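Local coordinates for protein MstE (Scytonema sp. PCC 10023, PDB 6SBF) that probably cyclises a linear isoprenoid precursor as a monodomain class II terpene cyclase, building the polycyclic scaffold of merosterol-type natural products, at residues S27-V32 / L72-V77; Q46-P51 / S342-H347; G209-D214 / R312-F317; A267-L272 / A354-S359. The protein carries 1 engineered substitution. All blocks are in the same frame, centred on the assembly; numbering follows the deposited sequence. Where two conformers were deposited one is given.

How the interactions relate
The four contacts hold together parts of one alpha6-alpha6 barrel that are distant in sequence. Interactions 2 and 3 share a sheet: Ser342 O lies 2.9 Å from Ile313 N, a probable hydrogen bond between neighbouring strands, and Phe50 CZ packs 3.7 Å from Ile313 CD1. Interaction 4 joins two helices and touches interaction 3 where Asp214 CG lies 3.9 Å from Ala267 CB. It also touches interaction 1, with Val357 CG2 3.8 Å from Ile28 CG2. Interactions 1 and 3 lie on opposite sides of the chain's centre, their centres 32 Å apart. The structure is apo; a glycerol, probably from the crystallisation liquor, lies about 4 Å from the His76 side chain of interaction 1.

Interaction 1 (S27-V32 / L72-V77)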
loop_
_atom_site.group_PDB
_atom_site.type_symbol
_atom_site.label_atom_id
_atom_site.label_comp_id
_atom_site.label_asym_id
_atom_site.label_seq_id
_atom_site.Cartn_x
_atom_site.Cartn_y
_atom_site.Cartn_z
ATOM N N SER A 27 -0.851 -20.443 -7.912
ATOM C CA SER A 27 -0.543 -19.605 -6.729
ATOM C C SER A 27 -1.500 -18.445 -6.651
ATOM O O SER A 27 -2.146 -18.191 -5.605
ATOM C CB SER A 27 0.881 -19.074 -6.848
ATOM O OG SER A 27 1.138 -18.048 -5.882
ATOM N N ILE A 28 -1.676 -17.747 -7.772
ATOM C CA ILE A 28 -2.619 -16.604 -7.829
ATOM C C ILE A 28 -4.032 -17.095 -7.460
ATOM O O ILE A 28 -4.736 -16.430 -6.719
ATOM C CB ILE A 28 -2.512 -15.903 -9.179
ATOM C CG1 ILE A 28 -1.179 -15.165 -9.312
ATOM C CG2 ILE A 28 -3.739 -15.012 -9.426
ATOM C CD1 ILE A 28 -0.777 -14.880 -10.734
ATOM N N ASN A 29 -4.459 -18.187 -8.080
ATOM C CA ASN A 29 -5.817 -18.663 -7.826
ATOM C C ASN A 29 -6.057 -19.066 -6.383
ATOM O O ASN A 29 -7.118 -18.781 -5.819
ATOM C CB ASN A 29 -6.202 -19.804 -8.779
ATOM C CG ASN A 29 -6.249 -19.323 -10.230
ATOM O OD1 ASN A 29 -6.544 -18.156 -10.468
ATOM N ND2 ASN A 29 -6.026 -20.242 -11.151
ATOM N N ALA A 30 -5.055 -19.684 -5.775
ATOM C CA ALA A 30 -5.180 -20.082 -4.353
ATOM C C ALA A 30 -5.275 -18.826 -3.477
ATOM O O ALA A 30 -6.054 -18.811 -2.506
ATOM C CB ALA A 30 -4.024 -20.965 -3.930
ATOM N N ALA A 31 -4.543 -17.778 -3.822
ATOM C CA ALA A 31 -4.579 -16.527 -3.048
ATOM C C ALA A 31 -5.910 -15.822 -3.225
ATOM O O ALA A 31 -6.452 -15.261 -2.255
ATOM C CB ALA A 31 -3.427 -15.679 -3.436
ATOM N N VAL A 32 -6.397 -15.805 -4.477
ATOM C CA VAL A 32 -7.701 -15.165 -4.706
ATOM C C VAL A 32 -8.779 -15.929 -3.904
ATOM O O VAL A 32 -9.665 -15.276 -3.298
ATOM C CB VAL A 32 -8.013 -15.153 -6.204
ATOM C CG1 VAL A 32 -9.468 -14.837 -6.475
ATOM C CG2 VAL A 32 -7.078 -14.194 -6.930
ATOM N N LEU A 72 -6.843 -8.471 -11.798
ATOM C CA LEU A 72 -7.299 -9.781 -12.282
ATOM C C LEU A 72 -8.418 -9.671 -13.324
ATOM O O LEU A 72 -9.300 -8.827 -13.222
ATOM C CB LEU A 72 -7.833 -10.604 -11.134
ATOM C CG LEU A 72 -6.724 -11.168 -10.307
ATOM C CD1 LEU A 72 -7.103 -11.309 -8.899
ATOM C CD2 LEU A 72 -6.034 -12.372 -10.858
ATOM N N PRO A 73 -8.349 -10.541 -14.359
ATOM C CA PRO A 73 -9.362 -10.576 -15.414
ATOM C C PRO A 73 -10.390 -11.670 -15.176
ATOM O O PRO A 73 -10.593 -12.487 -16.097
ATOM C CB PRO A 73 -8.499 -10.979 -16.615
ATOM C CG PRO A 73 -7.583 -12.028 -16.021
ATOM C CD PRO A 73 -7.229 -11.459 -14.651
ATOM N N TYR A 74 -10.864 -11.782 -13.932
ATOM C CA TYR A 74 -11.928 -12.725 -13.595
ATOM C C TYR A 74 -13.225 -12.017 -13.238
ATOM O O TYR A 74 -13.268 -11.088 -12.449
ATOM C CB TYR A 74 -11.527 -13.524 -12.369
ATOM C CG TYR A 74 -10.324 -14.400 -12.536
ATOM C CD1 TYR A 74 -9.946 -14.981 -13.725
ATOM C CD2 TYR A 74 -9.560 -14.740 -11.427
ATOM C CE1 TYR A 74 -8.909 -15.884 -13.792
ATOM C CE2 TYR A 74 -8.507 -15.625 -11.494
ATOM C CZ TYR A 74 -8.188 -16.223 -12.673
ATOM O OH TYR A 74 -7.206 -17.147 -12.840
ATOM N N ALA A 75 -14.309 -12.509 -13.868
ATOM C CA ALA A 75 -15.613 -11.900 -13.628
ATOM C C ALA A 75 -15.991 -11.954 -12.147
ATOM O O ALA A 75 -16.577 -10.971 -11.649
ATOM C CB ALA A 75 -16.663 -12.591 -14.481
ATOM N N HIS A 76 -15.715 -13.050 -11.471
ATOM C CA HIS A 76 -16.140 -13.130 -10.053
ATOM C C HIS A 76 -15.328 -12.182 -9.153
ATOM O O HIS A 76 -15.844 -11.706 -8.144
ATOM C CB HIS A 76 -16.140 -14.562 -9.575
ATOM C CG HIS A 76 -14.809 -15.155 -9.366
ATOM N ND1 HIS A 76 -13.961 -15.455 -10.430
ATOM C CD2 HIS A 76 -14.205 -15.589 -8.243
ATOM C CE1 HIS A 76 -12.864 -16.027 -9.919
ATOM N NE2 HIS A 76 -13.017 -16.128 -8.621
ATOM N N VAL A 77 -14.098 -11.886 -9.574
ATOM C CA VAL A 77 -13.324 -10.868 -8.821
ATOM C C VAL A 77 -13.881 -9.494 -9.097
ATOM O O VAL A 77 -14.070 -8.679 -8.213
ATOM C CB VAL A 77 -11.830 -10.976 -9.146
ATOM C CG1 VAL A 77 -11.074 -9.869 -8.466
ATOM C CG2 VAL A 77 -11.304 -12.330 -8.709
#
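On the flank of the alpha6-alpha6 barrel, Ile28, Asn29 and Val32 of helix 18-37 meet Leu72, Tyr74 and Val77, which lead into and begin helix 75-90; Tyr74 is the N-cap residue of that helix. Its phenol links the two elements: Tyr74 OH donates to Asn29 OD1 at 2.7 Å, lying in the amide's carbonyl plane on a lone pair with a C=O...donor angle of 126°. The two side chains cross at about a right angle, the amide at the edge of the ring and turned 39° from its plane. With an alanine in place of Asn29, the Tyr74 hydroxyl would probably lose this acceptor and the ring would be freer to swing. Alongside this bond, the two methyls of Leu72 divide the apolar work. CD2 slides past Ile28 CG2 at 3.8 Å, and both residues also rest on Val361 of helix 350-363. Val32 splits its branches in the same manner: with CG1 turned anti to the backbone N (chi1 166°), that methyl meets Val77 CG2 tip to tip at 3.8 Å. The other branch makes the closest carbon-carbon contact, tighter than usual van der Waals distance, Val32 CG2 pressing on Leu72 CD1 at 3.5 Å.

Interaction 2 (Q46-P51 / S342-H347)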
loop_
_atom_site.group_PDB
_atom_site.type_symbol
_atom_site.label_atom_id
_atom_site.label_comp_id
_atom_site.label_asym_id
_atom_site.label_seq_id
_atom_site.Cartn_x
_atom_site.Cartn_y
_atom_site.Cartn_z
ATOM N N GLN A 46 -11.155 -7.154 6.294
ATOM C CA GLN A 46 -10.736 -6.538 7.551
ATOM C C GLN A 46 -9.287 -6.915 7.842
ATOM O O GLN A 46 -8.886 -8.045 7.653
ATOM C CB GLN A 46 -11.546 -7.089 8.720
ATOM C CG GLN A 46 -12.990 -6.676 8.728
ATOM C CD GLN A 46 -13.687 -7.251 9.944
ATOM O OE1 GLN A 46 -13.959 -8.428 9.980
ATOM N NE2 GLN A 46 -13.902 -6.438 10.938
ATOM N N ASP A 47 -8.540 -5.949 8.397
ATOM C CA ASP A 47 -7.173 -6.275 8.866
ATOM C C ASP A 47 -6.715 -5.143 9.753
ATOM O O ASP A 47 -7.240 -4.063 9.706
ATOM C CB ASP A 47 -6.190 -6.567 7.739
ATOM C CG ASP A 47 -5.365 -7.824 7.936
ATOM O OD1 ASP A 47 -5.102 -8.161 9.153
ATOM O OD2 ASP A 47 -4.923 -8.440 6.942
ATOM N N PHE A 48 -5.635 -5.445 10.508
ATOM C CA PHE A 48 -5.020 -4.576 11.518
ATOM C C PHE A 48 -5.927 -4.457 12.726
ATOM O O PHE A 48 -7.147 -4.602 12.630
ATOM C CB PHE A 48 -4.597 -3.216 10.974
ATOM C CG PHE A 48 -3.594 -3.288 9.838
ATOM C CD1 PHE A 48 -2.236 -3.381 10.108
ATOM C CD2 PHE A 48 -4.017 -3.280 8.509
ATOM C CE1 PHE A 48 -1.330 -3.485 9.059
ATOM C CE2 PHE A 48 -3.081 -3.385 7.494
ATOM C CZ PHE A 48 -1.739 -3.462 7.766
ATOM N N ASN A 49 -5.318 -4.169 13.877
ATOM C CA ASN A 49 -6.115 -4.062 15.112
ATOM C C ASN A 49 -5.417 -3.137 16.091
ATOM O O ASN A 49 -4.182 -3.331 16.349
ATOM C CB ASN A 49 -6.330 -5.437 15.743
ATOM C CG ASN A 49 -7.368 -5.468 16.837
ATOM O OD1 ASN A 49 -8.097 -4.518 17.072
ATOM N ND2 ASN A 49 -7.357 -6.558 17.554
ATOM N N PHE A 50 -6.188 -2.202 16.619
ATOM C CA PHE A 50 -5.768 -1.375 17.772
ATOM C C PHE A 50 -6.639 -1.815 18.935
ATOM O O PHE A 50 -7.696 -1.224 19.188
ATOM C CB PHE A 50 -5.971 0.094 17.467
ATOM C CG PHE A 50 -5.071 0.626 16.398
ATOM C CD1 PHE A 50 -3.832 1.129 16.695
ATOM C CD2 PHE A 50 -5.468 0.603 15.071
ATOM C CE1 PHE A 50 -3.004 1.613 15.685
ATOM C CE2 PHE A 50 -4.681 1.130 14.057
ATOM C CZ PHE A 50 -3.446 1.613 14.392
ATOM N N PRO A 51 -6.273 -2.880 19.652
ATOM C CA PRO A 51 -7.136 -3.433 20.691
ATOM C C PRO A 51 -7.489 -2.434 21.784
ATOM O O PRO A 51 -6.614 -1.697 22.229
ATOM C CB PRO A 51 -6.392 -4.640 21.218
ATOM C CG PRO A 51 -5.110 -4.730 20.519
ATOM C CD PRO A 51 -5.046 -3.640 19.486
ATOM N N SER A 342 5.187 2.205 18.423
ATOM C CA SER A 342 5.067 0.756 18.152
ATOM C C SER A 342 4.630 0.475 16.713
ATOM O O SER A 342 4.217 1.415 16.010
ATOM C CB SER A 342 4.137 0.117 19.141
ATOM O OG SER A 342 2.798 0.245 18.697
ATOM N N ILE A 343 4.815 -0.779 16.362
ATOM C CA ILE A 343 4.497 -1.308 15.041
ATOM C C ILE A 343 3.435 -2.376 15.223
ATOM O O ILE A 343 3.599 -3.298 16.037
ATOM C CB ILE A 343 5.769 -1.839 14.376
ATOM C CG1 ILE A 343 6.799 -0.751 14.192
ATOM C CG2 ILE A 343 5.467 -2.530 13.067
ATOM C CD1 ILE A 343 8.143 -1.251 13.662
ATOM N N ILE A 344 2.413 -2.300 14.387
ATOM C CA ILE A 344 1.397 -3.366 14.254
ATOM C C ILE A 344 1.488 -4.027 12.884
ATOM O O ILE A 344 2.149 -3.519 11.996
ATOM C CB ILE A 344 0.014 -2.794 14.595
ATOM C CG1 ILE A 344 -0.494 -1.791 13.568
ATOM C CG2 ILE A 344 0.006 -2.236 16.016
ATOM C CD1 ILE A 344 -1.962 -1.593 13.699
ATOM N N PHE A 345 0.793 -5.134 12.747
ATOM C CA PHE A 345 0.786 -5.850 11.459
ATOM C C PHE A 345 -0.627 -6.340 11.137
ATOM O O PHE A 345 -1.568 -6.220 11.923
ATOM C CB PHE A 345 1.822 -6.986 11.455
ATOM C CG PHE A 345 1.529 -8.104 12.412
ATOM C CD1 PHE A 345 0.888 -9.242 12.047
ATOM C CD2 PHE A 345 2.078 -8.055 13.699
ATOM C CE1 PHE A 345 0.648 -10.271 12.931
ATOM C CE2 PHE A 345 1.839 -9.090 14.590
ATOM C CZ PHE A 345 1.153 -10.201 14.181
ATOM N N ASP A 346 -0.716 -6.871 9.941
ATOM C CA ASP A 346 -1.978 -7.386 9.381
ATOM C C ASP A 346 -2.215 -8.801 9.882
ATOM O O ASP A 346 -1.812 -9.780 9.256
ATOM C CB ASP A 346 -1.925 -7.326 7.871
ATOM C CG ASP A 346 -0.729 -8.039 7.223
ATOM O OD1 ASP A 346 0.425 -7.941 7.709
ATOM O OD2 ASP A 346 -0.964 -8.667 6.151
ATOM N N HIS A 347 -2.855 -8.920 11.058
ATOM C CA HIS A 347 -3.003 -10.218 11.735
ATOM C C HIS A 347 -3.766 -11.243 10.888
ATOM O O HIS A 347 -3.593 -12.437 11.091
ATOM C CB HIS A 347 -3.686 -10.040 13.087
ATOM C CG HIS A 347 -5.021 -9.376 13.016
ATOM N ND1 HIS A 347 -5.186 -7.986 12.769
ATOM C CD2 HIS A 347 -6.272 -9.948 13.087
ATOM C CE1 HIS A 347 -6.535 -7.777 12.721
ATOM N NE2 HIS A 347 -7.197 -8.951 12.965
#
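Asp47 OD1 is gripped by two backbone amides, Phe48 N at 3.1 Å and Asn348 N, while it also lies over one face of the His347 ring. The other oxygen, OD2, accepts from Ile350 N and Phe351 N, so this carboxylate fastens strand 47-50 of the barrel's short hairpin to the start of helix 350-363. Strand 342-344, from a separate three-stranded sheet, runs at 142° to strand 47-50, and the segments meet mainly through side chains, some against the opposing backbone. Asp346, centre of an inverse gamma turn, brings its OD2 to 4.0 Å from Asp47 OD2; Asp346 OD2 is bonded to Thr352 OG1 and OD1 to Ala309 N, which probably eases the approach of the like charges. A CH-pi contact sets Asp346 CB over one face of the Phe48 ring, 4.1 Å from the centroid. Ile344 does likewise with Phe50: its CG1 is wedged between backbone N and carbonyl carbon (chi1 69°), and CD1 extends over the ring face, 3.9 Å from the centroid. The same methyl lies 4.0 Å from Phe48 CD1, bridging the two phenylalanines. From the 342-347 side, His347 brings CE1 to 3.2 Å from Phe48 O, at the imidazole edge, near its plane.

Interaction 3 (G209-D214 / R312-F317)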
loop_
_atom_site.group_PDB
_atom_site.type_symbol
_atom_site.label_atom_id
_atom_site.label_comp_id
_atom_site.label_asym_id
_atom_site.label_seq_id
_atom_site.Cartn_x
_atom_site.Cartn_y
_atom_site.Cartn_z
ATOM N N GLY A 209 8.740 6.431 3.552
ATOM C CA GLY A 209 7.367 6.707 3.954
ATOM C C GLY A 209 7.245 7.172 5.400
ATOM O O GLY A 209 8.221 7.200 6.159
ATOM N N TYR A 210 6.047 7.519 5.787
ATOM C CA TYR A 210 5.716 7.964 7.132
ATOM C C TYR A 210 5.193 6.782 7.949
ATOM O O TYR A 210 5.829 6.403 8.990
ATOM C CB TYR A 210 4.719 9.126 7.086
ATOM C CG TYR A 210 4.498 9.726 8.456
ATOM C CD1 TYR A 210 5.386 10.665 8.954
ATOM C CD2 TYR A 210 3.441 9.329 9.260
ATOM C CE1 TYR A 210 5.199 11.203 10.217
ATOM C CE2 TYR A 210 3.254 9.856 10.531
ATOM C CZ TYR A 210 4.153 10.783 11.007
ATOM O OH TYR A 210 3.989 11.273 12.272
ATOM N N TRP A 211 4.118 6.148 7.484
ATOM C CA TRP A 211 3.425 5.106 8.285
ATOM C C TRP A 211 4.012 3.709 8.121
ATOM O O TRP A 211 3.590 2.794 8.800
ATOM C CB TRP A 211 1.963 5.077 7.881
ATOM C CG TRP A 211 1.203 6.333 8.123
ATOM C CD1 TRP A 211 0.793 7.231 7.178
ATOM C CD2 TRP A 211 0.748 6.847 9.383
ATOM N NE1 TRP A 211 0.128 8.275 7.755
ATOM C CE2 TRP A 211 0.094 8.063 9.126
ATOM C CE3 TRP A 211 0.866 6.441 10.720
ATOM C CZ2 TRP A 211 -0.462 8.842 10.126
ATOM C CZ3 TRP A 211 0.310 7.216 11.705
ATOM C CH2 TRP A 211 -0.343 8.412 11.435
ATOM N N TRP A 212 4.901 3.490 7.189
ATOM C CA TRP A 212 5.399 2.155 6.860
ATOM C C TRP A 212 6.859 2.019 7.164
ATOM O O TRP A 212 7.653 2.916 6.841
ATOM C CB TRP A 212 5.180 1.865 5.367
ATOM C CG TRP A 212 3.735 1.912 4.973
ATOM C CD1 TRP A 212 3.089 3.008 4.519
ATOM C CD2 TRP A 212 2.718 0.923 5.249
ATOM N NE1 TRP A 212 1.771 2.769 4.388
ATOM C CE2 TRP A 212 1.515 1.489 4.837
ATOM C CE3 TRP A 212 2.733 -0.359 5.778
ATOM C CZ2 TRP A 212 0.320 0.785 4.911
ATOM C CZ3 TRP A 212 1.550 -1.033 5.925
ATOM C CH2 TRP A 212 0.362 -0.485 5.429
ATOM N N SER A 213 7.223 0.851 7.648
ATOM C CA SER A 213 8.630 0.506 7.895
ATOM C C SER A 213 9.350 0.284 6.565
ATOM O O SER A 213 10.557 0.556 6.449
ATOM C CB SER A 213 8.657 -0.801 8.720
ATOM O OG SER A 213 8.109 -0.703 10.019
ATOM N N ASP A 214 8.647 -0.317 5.593
ATOM C CA ASP A 214 9.330 -0.849 4.397
ATOM C C ASP A 214 9.314 0.210 3.296
ATOM O O ASP A 214 8.228 0.476 2.661
ATOM C CB ASP A 214 8.651 -2.129 3.948
ATOM C CG ASP A 214 8.764 -3.236 4.980
ATOM O OD1 ASP A 214 9.907 -3.537 5.377
ATOM O OD2 ASP A 214 7.736 -3.804 5.392
ATOM N N ARG A 312 3.541 1.481 11.290
ATOM C CA ARG A 312 4.075 2.107 12.484
ATOM C C ARG A 312 3.206 3.254 12.917
ATOM O O ARG A 312 2.544 3.911 12.095
ATOM C CB ARG A 312 5.532 2.283 12.255
ATOM C CG ARG A 312 5.783 3.422 11.373
ATOM C CD ARG A 312 7.267 3.174 11.008
ATOM N NE ARG A 312 7.620 4.175 10.080
ATOM C CZ ARG A 312 8.819 4.421 9.415
ATOM N NH1 ARG A 312 8.820 5.467 8.629
ATOM N NH2 ARG A 312 9.916 3.711 9.508
ATOM N N ILE A 313 3.182 3.456 14.234
ATOM C CA ILE A 313 2.422 4.544 14.838
ATOM C C ILE A 313 3.447 5.485 15.449
ATOM O O ILE A 313 3.855 5.343 16.603
ATOM C CB ILE A 313 1.440 4.026 15.872
ATOM C CG1 ILE A 313 0.559 2.905 15.294
ATOM C CG2 ILE A 313 0.672 5.240 16.373
ATOM C CD1 ILE A 313 -0.186 3.237 13.964
ATOM N N PRO A 314 3.901 6.532 14.706
ATOM C CA PRO A 314 4.801 7.497 15.309
ATOM C C PRO A 314 4.052 8.287 16.369
ATOM O O PRO A 314 2.836 8.382 16.338
ATOM C CB PRO A 314 5.175 8.433 14.161
ATOM C CG PRO A 314 4.822 7.623 12.897
ATOM C CD PRO A 314 3.567 6.897 13.329
ATOM N N TYR A 315 4.811 8.885 17.279
ATOM C CA TYR A 315 4.202 9.905 18.151
ATOM C C TYR A 315 3.593 10.992 17.273
ATOM O O TYR A 315 4.116 11.310 16.188
ATOM C CB TYR A 315 5.245 10.482 19.107
ATOM C CG TYR A 315 5.603 9.573 20.246
ATOM C CD1 TYR A 315 6.614 8.645 20.133
ATOM C CD2 TYR A 315 4.889 9.610 21.428
ATOM C CE1 TYR A 315 6.936 7.780 21.165
ATOM C CE2 TYR A 315 5.196 8.753 22.470
ATOM C CZ TYR A 315 6.241 7.845 22.349
ATOM O OH TYR A 315 6.555 7.004 23.386
ATOM N N PRO A 316 2.480 11.610 17.713
ATOM C CA PRO A 316 1.787 12.611 16.909
ATOM C C PRO A 316 2.656 13.790 16.480
ATOM O O PRO A 316 2.367 14.398 15.442
ATOM C CB PRO A 316 0.547 13.070 17.691
ATOM C CG PRO A 316 0.452 12.084 18.786
ATOM C CD PRO A 316 1.761 11.343 18.966
ATOM N N PHE A 317 3.712 14.091 17.239
ATOM C CA PHE A 317 4.519 15.297 17.010
ATOM C C PHE A 317 5.640 14.974 16.044
ATOM O O PHE A 317 6.402 15.916 15.690
ATOM C CB PHE A 317 5.098 15.789 18.358
ATOM C CG PHE A 317 5.899 14.784 19.178
ATOM C CD1 PHE A 317 7.169 14.393 18.771
ATOM C CD2 PHE A 317 5.360 14.200 20.341
ATOM C CE1 PHE A 317 7.889 13.448 19.509
ATOM C CE2 PHE A 317 6.052 13.233 21.052
ATOM C CZ PHE A 317 7.330 12.868 20.633
HETATM O O HOH W 1 9.928 1.213 11.260
#
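Arg312 threads its side chain along the 209-214 loop and pairs with it through both backbone and guanidinium. Its amide gives the straightest bond, Arg312 N to Trp211 O at 2.8 Å and 170°. The chain leaves with CG between the backbone N and carbonyl carbon (chi1 77°), then runs fully extended, which carries the guanidinium to the next carbonyl back. There Tyr210 O is gripped side-on by two nitrogens, Arg312 NE at 3.1 Å and Arg312 NH1 at 3.2 Å, both above the same face of the carbonyl plane while the oxygen lies in the guanidinium plane. NH1 has a second acceptor in Asn322 OD1, and Asn322 ND2 in turn serves Gly209 O. Arg312 NH2 donates to the water O at 3.1 Å, and that water also bonds Ser213 OG. Trp212 O covers one guanidinium face, 3.2 Å from Arg312 CZ, without the geometry of a hydrogen bond. A methionine in place of Arg312 would probably strip Tyr210 O of both donors and leave Asn322 OD1 without its mate. One polar atom stays unsatisfied: buried Arg312 O has no hydrogen-bonding partner and lies at the edge of the Trp211 indole. Further along, Pro314 leans on two rings, its CG 3.6 Å from Tyr210 CE2 and its CD 3.7 Å from Trp211 CZ3. Tyr210 OH is held by Asp318 O, and Trp211 NE1 by Thr149 OG1. The arrangement is that of an inter-helix loop of the alpha6-alpha6 barrel clamped to the edge strand 311-313, within the squalene-hopene cyclase C-terminal family region.

Interaction 4 (A267-L272 / A354-S359); sequences ATAWCL and ATVVNS
Ala269 and Trp270 of helix 265-275 face Thr355, Val356 and Ser359 of helix 350-363, the helix segments running in the same direction at 29° with their axes 8.6 Å apart. Small residues permit this closeness. The Ala269 methyl sits 3.8 Å from Val356 CA and 3.5 Å from Ser359 OG, so it rests almost on the opposing backbone, and Ser359 CB comes to 3.4 Å from Ala269 O. Ser359 turns its hydroxyl between the backbone N and the carbonyl carbon (chi1 73°), where OG donates to Val356 O at 2.8 Å within its own helix; a polar atom on a buried interface is thereby satisfied without a partner across it. The tightest side-chain contact is at Trp270, where Thr355 CG2 stands over one face of the indole, 3.3 Å from NE1, the two side chains crossing at about a right angle. The threonine hydroxyl, on the other branch, bonds Tyr64 OH and Phe351 O. Val356 and Leu272 are less committed, dividing their surface between this interface and other neighbours. Val356 CG2 brushes Ala269 CB at 4.0 Å and leans also on Trp305, while Leu272 spares one methyl for Ser359, CD2 to OG at 3.7 Å, and otherwise packs against helix 282-298. Neither flank opens to solvent, since every residue of the contact is buried. Two co-directional helices, with helix 282-298, which lies between them in sequence, packing on Leu272, are consistent with neighbouring inner helices of the alpha6-alpha6 barrel.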
loop_
_atom_site.group_PDB
_atom_site.type_symbol
_atom_site.label_atom_id
_atom_site.label_comp_id
_atom_site.label_asym_id
_atom_site.label_seq_id
_atom_site.Cartn_x
_atom_site.Cartn_y
_atom_site.Cartn_z
ATOM N N ALA A 267 7.661 -6.523 1.621
ATOM C CA ALA A 267 8.682 -5.659 1.022
ATOM C C ALA A 267 9.073 -6.288 -0.323
ATOM O O ALA A 267 9.392 -5.539 -1.253
ATOM C CB ALA A 267 9.869 -5.483 1.953
ATOM N N THR A 268 9.167 -7.599 -0.411
ATOM C CA THR A 268 9.571 -8.274 -1.664
ATOM C C THR A 268 8.510 -8.039 -2.762
ATOM O O THR A 268 8.888 -7.762 -3.905
ATOM C CB THR A 268 9.839 -9.763 -1.459
ATOM O OG1 THR A 268 10.875 -9.889 -0.477
ATOM C CG2 THR A 268 10.252 -10.468 -2.706
ATOM N N ALA A 269 7.240 -8.091 -2.418
ATOM C CA ALA A 269 6.161 -7.880 -3.408
ATOM C C ALA A 269 6.225 -6.438 -3.903
ATOM O O ALA A 269 6.112 -6.205 -5.139
ATOM C CB ALA A 269 4.829 -8.179 -2.754
ATOM N N TRP A 270 6.447 -5.475 -3.017
ATOM C CA TRP A 270 6.554 -4.091 -3.489
ATOM C C TRP A 270 7.825 -3.919 -4.331
ATOM O O TRP A 270 7.786 -3.154 -5.312
ATOM C CB TRP A 270 6.441 -3.088 -2.322
ATOM C CG TRP A 270 5.010 -2.858 -1.930
ATOM C CD1 TRP A 270 4.325 -3.253 -0.815
ATOM C CD2 TRP A 270 4.046 -2.156 -2.747
ATOM N NE1 TRP A 270 3.025 -2.835 -0.875
ATOM C CE2 TRP A 270 2.810 -2.197 -2.058
ATOM C CE3 TRP A 270 4.091 -1.546 -3.990
ATOM C CZ2 TRP A 270 1.662 -1.588 -2.585
ATOM C CZ3 TRP A 270 2.978 -0.922 -4.482
ATOM C CH2 TRP A 270 1.787 -0.970 -3.804
ATOM N N CYS A 271 8.931 -4.554 -3.942
ATOM C CA CYS A 271 10.145 -4.440 -4.762
ATOM C C CYS A 271 9.894 -5.042 -6.151
ATOM O O CYS A 271 10.413 -4.499 -7.150
ATOM C CB CYS A 271 11.296 -5.098 -4.035
ATOM S SG CYS A 271 12.905 -4.721 -4.705
ATOM N N LEU A 272 9.173 -6.131 -6.225
ATOM C CA LEU A 272 8.848 -6.773 -7.528
ATOM C C LEU A 272 8.066 -5.769 -8.380
ATOM O O LEU A 272 8.399 -5.616 -9.594
ATOM C CB LEU A 272 8.137 -8.081 -7.273
ATOM C CG LEU A 272 7.637 -8.825 -8.504
ATOM C CD1 LEU A 272 8.768 -9.048 -9.489
ATOM C CD2 LEU A 272 6.966 -10.124 -8.110
ATOM N N ALA A 354 -2.941 -9.823 -0.458
ATOM C CA ALA A 354 -3.406 -9.030 -1.609
ATOM C C ALA A 354 -2.229 -8.365 -2.315
ATOM O O ALA A 354 -2.223 -8.267 -3.545
ATOM C CB ALA A 354 -4.429 -8.033 -1.132
ATOM N N THR A 355 -1.286 -7.852 -1.535
ATOM C CA THR A 355 -0.106 -7.212 -2.120
ATOM C C THR A 355 0.668 -8.208 -2.962
ATOM O O THR A 355 1.098 -7.885 -4.112
ATOM C CB THR A 355 0.764 -6.644 -1.001
ATOM O OG1 THR A 355 0.046 -5.792 -0.105
ATOM C CG2 THR A 355 1.906 -5.854 -1.587
ATOM N N VAL A 356 0.958 -9.366 -2.412
ATOM C CA VAL A 356 1.741 -10.386 -3.106
ATOM C C VAL A 356 1.018 -10.792 -4.388
ATOM O O VAL A 356 1.662 -10.864 -5.471
ATOM C CB VAL A 356 2.092 -11.600 -2.236
ATOM C CG1 VAL A 356 2.776 -12.668 -3.059
ATOM C CG2 VAL A 356 2.892 -11.158 -0.995
ATOM N N VAL A 357 -0.265 -11.109 -4.301
ATOM C CA VAL A 357 -0.938 -11.648 -5.513
ATOM C C VAL A 357 -0.930 -10.549 -6.593
ATOM O O VAL A 357 -0.694 -10.857 -7.782
ATOM C CB VAL A 357 -2.307 -12.243 -5.165
ATOM C CG1 VAL A 357 -3.227 -11.156 -4.882
ATOM C CG2 VAL A 357 -2.734 -13.150 -6.290
ATOM N N ASN A 358 -1.108 -9.285 -6.241
ATOM C CA ASN A 358 -1.042 -8.211 -7.238
ATOM C C ASN A 358 0.321 -8.195 -7.945
ATOM O O ASN A 358 0.422 -8.082 -9.179
ATOM C CB ASN A 358 -1.392 -6.905 -6.590
ATOM C CG ASN A 358 -1.111 -5.723 -7.465
ATOM O OD1 ASN A 358 0.027 -5.300 -7.569
ATOM N ND2 ASN A 358 -2.157 -5.158 -8.051
ATOM N N SER A 359 1.395 -8.296 -7.159
ATOM C CA SER A 359 2.757 -8.210 -7.748
ATOM C C SER A 359 2.950 -9.387 -8.708
ATOM O O SER A 359 3.614 -9.221 -9.726
ATOM C CB SER A 359 3.818 -8.132 -6.656
ATOM O OG SER A 359 4.025 -9.383 -5.957
#